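Local coordinates for ribosomal protein uL16 3-hydroxylase (Escherichia coli, PDB 4CCL) that is a growth-regulating oxygenase that hydroxylates an arginine of ribosomal protein uL16 at C3, using ferrous iron, 2-oxoglutarate and oxygen, at residues Pro10-Arg15 / Asp130-Gln135. Sequence-based numbering, arbitrary orientation.
With SO4 (sulfate ion), chain M.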
loop_
_atom_site.group_PDB
_atom_site.type_symbol
_atom_site.label_atom_id
_atom_site.label_comp_id
_atom_site.label_asym_id
_atom_site.label_seq_id
_atom_site.Cartn_x
_atom_site.Cartn_y
_atom_site.Cartn_z
ATOM N N PRO B 10 -22.410 -29.183 15.039
ATOM C CA PRO B 10 -21.297 -30.008 14.549
ATOM C C PRO B 10 -21.545 -30.534 13.137
ATOM O O PRO B 10 -20.664 -30.444 12.276
ATOM C CB PRO B 10 -21.275 -31.172 15.539
ATOM C CG PRO B 10 -21.807 -30.594 16.799
ATOM C CD PRO B 10 -22.852 -29.601 16.383
ATOM N N ASP B 11 -22.755 -31.032 12.903
ATOM C CA ASP B 11 -23.134 -31.555 11.598
ATOM C C ASP B 11 -23.059 -30.486 10.515
ATOM O O ASP B 11 -22.620 -30.757 9.397
ATOM C CB ASP B 11 -24.544 -32.147 11.642
ATOM C CG ASP B 11 -25.069 -32.486 10.262
ATOM O OD1 ASP B 11 -24.543 -33.433 9.640
ATOM O OD2 ASP B 11 -25.999 -31.798 9.792
ATOM N N PHE B 12 -23.492 -29.277 10.855
ATOM C CA PHE B 12 -23.518 -28.176 9.902
ATOM C C PHE B 12 -22.109 -27.742 9.526
ATOM O O PHE B 12 -21.775 -27.635 8.344
ATOM C CB PHE B 12 -24.291 -26.989 10.475
ATOM C CG PHE B 12 -24.251 -25.767 9.608
ATOM C CD1 PHE B 12 -25.129 -25.627 8.546
ATOM C CD2 PHE B 12 -23.335 -24.755 9.853
ATOM C CE1 PHE B 12 -25.096 -24.502 7.746
ATOM C CE2 PHE B 12 -23.297 -23.627 9.055
ATOM C CZ PHE B 12 -24.178 -23.500 8.000
ATOM N N LEU B 13 -21.296 -27.488 10.545
ATOM C CA LEU B 13 -19.908 -27.098 10.359
ATOM C C LEU B 13 -19.156 -28.157 9.571
ATOM O O LEU B 13 -18.307 -27.835 8.741
ATOM C CB LEU B 13 -19.224 -26.881 11.711
ATOM C CG LEU B 13 -19.732 -25.706 12.546
ATOM C CD1 LEU B 13 -18.977 -25.598 13.863
ATOM C CD2 LEU B 13 -19.629 -24.415 11.758
ATOM N N GLU B 14 -19.453 -29.422 9.843
ATOM C CA GLU B 14 -18.766 -30.506 9.157
ATOM C C GLU B 14 -19.180 -30.645 7.687
ATOM O O GLU B 14 -18.338 -30.594 6.791
ATOM C CB GLU B 14 -19.015 -31.824 9.898
ATOM C CG GLU B 14 -17.864 -32.816 9.847
ATOM C CD GLU B 14 -18.039 -33.864 8.764
ATOM O OE1 GLU B 14 -17.963 -33.505 7.570
ATOM O OE2 GLU B 14 -18.256 -35.046 9.110
ATOM N N ARG B 15 -20.475 -30.821 7.446
ATOM C CA ARG B 15 -20.991 -31.062 6.093
ATOM C C ARG B 15 -21.249 -29.842 5.199
ATOM O O ARG B 15 -21.097 -29.912 3.981
ATOM C CB ARG B 15 -22.222 -31.971 6.144
ATOM C CG ARG B 15 -21.922 -33.339 6.733
ATOM C CD ARG B 15 -23.072 -34.314 6.548
ATOM N NE ARG B 15 -24.297 -33.860 7.198
ATOM C CZ ARG B 15 -25.362 -33.403 6.545
ATOM N NH1 ARG B 15 -25.353 -33.345 5.219
ATOM N NH2 ARG B 15 -26.434 -33.009 7.216
ATOM N N ASP B 130 -20.367 -15.897 2.860
ATOM C CA ASP B 130 -21.402 -16.760 3.406
ATOM C C ASP B 130 -22.545 -15.896 3.915
ATOM O O ASP B 130 -22.335 -14.754 4.322
ATOM C CB ASP B 130 -20.845 -17.591 4.559
ATOM C CG ASP B 130 -19.592 -18.354 4.178
ATOM O OD1 ASP B 130 -18.493 -17.758 4.229
ATOM O OD2 ASP B 130 -19.708 -19.547 3.823
ATOM N N VAL B 131 -23.757 -16.437 3.887
ATOM C CA VAL B 131 -24.908 -15.714 4.408
ATOM C C VAL B 131 -25.958 -16.672 4.969
ATOM O O VAL B 131 -26.140 -17.778 4.456
ATOM C CB VAL B 131 -25.534 -14.787 3.328
ATOM C CG1 VAL B 131 -26.167 -15.598 2.205
ATOM C CG2 VAL B 131 -26.548 -13.829 3.949
ATOM N N PHE B 132 -26.621 -16.256 6.044
ATOM C CA PHE B 132 -27.795 -16.970 6.530
ATOM C C PHE B 132 -29.011 -16.094 6.271
ATOM O O PHE B 132 -29.083 -14.972 6.765
ATOM C CB PHE B 132 -27.681 -17.269 8.026
ATOM C CG PHE B 132 -26.684 -18.341 8.360
ATOM C CD1 PHE B 132 -25.349 -18.026 8.557
ATOM C CD2 PHE B 132 -27.083 -19.662 8.494
ATOM C CE1 PHE B 132 -24.430 -19.009 8.871
ATOM C CE2 PHE B 132 -26.168 -20.649 8.808
ATOM C CZ PHE B 132 -24.840 -20.321 8.997
ATOM N N ILE B 133 -29.966 -16.590 5.493
ATOM C CA ILE B 133 -31.146 -15.790 5.192
ATOM C C ILE B 133 -32.361 -16.301 5.960
ATOM O O ILE B 133 -32.884 -17.379 5.684
ATOM C CB ILE B 133 -31.442 -15.748 3.684
ATOM C CG1 ILE B 133 -30.210 -15.253 2.922
ATOM C CG2 ILE B 133 -32.641 -14.860 3.410
ATOM C CD1 ILE B 133 -30.332 -15.347 1.411
ATOM N N ILE B 134 -32.803 -15.500 6.922
ATOM C CA ILE B 134 -33.878 -15.868 7.831
ATOM C C ILE B 134 -35.211 -15.315 7.350
ATOM O O ILE B 134 -35.363 -14.108 7.163
ATOM C CB ILE B 134 -33.610 -15.314 9.245
ATOM C CG1 ILE B 134 -32.229 -15.745 9.738
ATOM C CG2 ILE B 134 -34.695 -15.762 10.213
ATOM C CD1 ILE B 134 -31.723 -14.942 10.921
ATOM N N GLN B 135 -36.181 -16.203 7.155
ATOM C CA GLN B 135 -37.519 -15.781 6.773
ATOM C C GLN B 135 -38.284 -15.238 7.974
ATOM O O GLN B 135 -38.400 -15.904 9.003
ATOM C CB GLN B 135 -38.295 -16.934 6.133
ATOM C CG GLN B 135 -39.725 -16.575 5.739
ATOM C CD GLN B 135 -39.787 -15.557 4.615
ATOM O OE1 GLN B 135 -39.082 -15.678 3.614
ATOM N NE2 GLN B 135 -40.629 -14.542 4.780
HETATM S S SO4 M . -28.615 -32.148 3.633
HETATM O O1 SO4 M . -28.978 -31.772 4.998
HETATM O O2 SO4 M . -27.681 -33.270 3.667
HETATM O O3 SO4 M . -29.812 -32.539 2.896
HETATM O O4 SO4 M . -27.991 -31.019 2.950
#
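The backbones of helix 9-15 and strand 131-135 stay well apart, the CA atoms of F12 and F132 lying 12.5 Å from each other, and of the two segments only these side chains meet. Both side chains leave their backbones toward the other segment, and the rings advance from opposite directions until CZ of F12 lies 3.4 Å from CZ of F132. The planes are inclined at 40° with centroids 5.5 Å apart, an oblique aromatic pair. With CG anti to the backbone N (chi1 174°), F12 extends its ring off the helix toward the sheet. F132 belongs to the double-stranded beta-helix (cupin) core of the JmjC domain, on a strand hydrogen-bonded between strands 178-181 and 195-202; its side chain is about 11 Å from that of the iron ligand D127. Y180 meets F12 edge-to-face and also touches the F132 ring, which F100 meets as well. Replacing F12 by alanine is likely to open a gap beside the F132 ring and leave Y180 without its edge-to-face partner. Elsewhere on the helix, one turn apart, R15 and D11 form a salt bridge in which NH2 of R15 reaches the syn lone pair of OD2 of D11 at 2.9 Å, with OD2 29° out of the guanidinium plane. NH1 of R15 donates to O2 of a sulfate, probably from the crystallisation liquor, at 2.8 Å, and H16 also binds this anion.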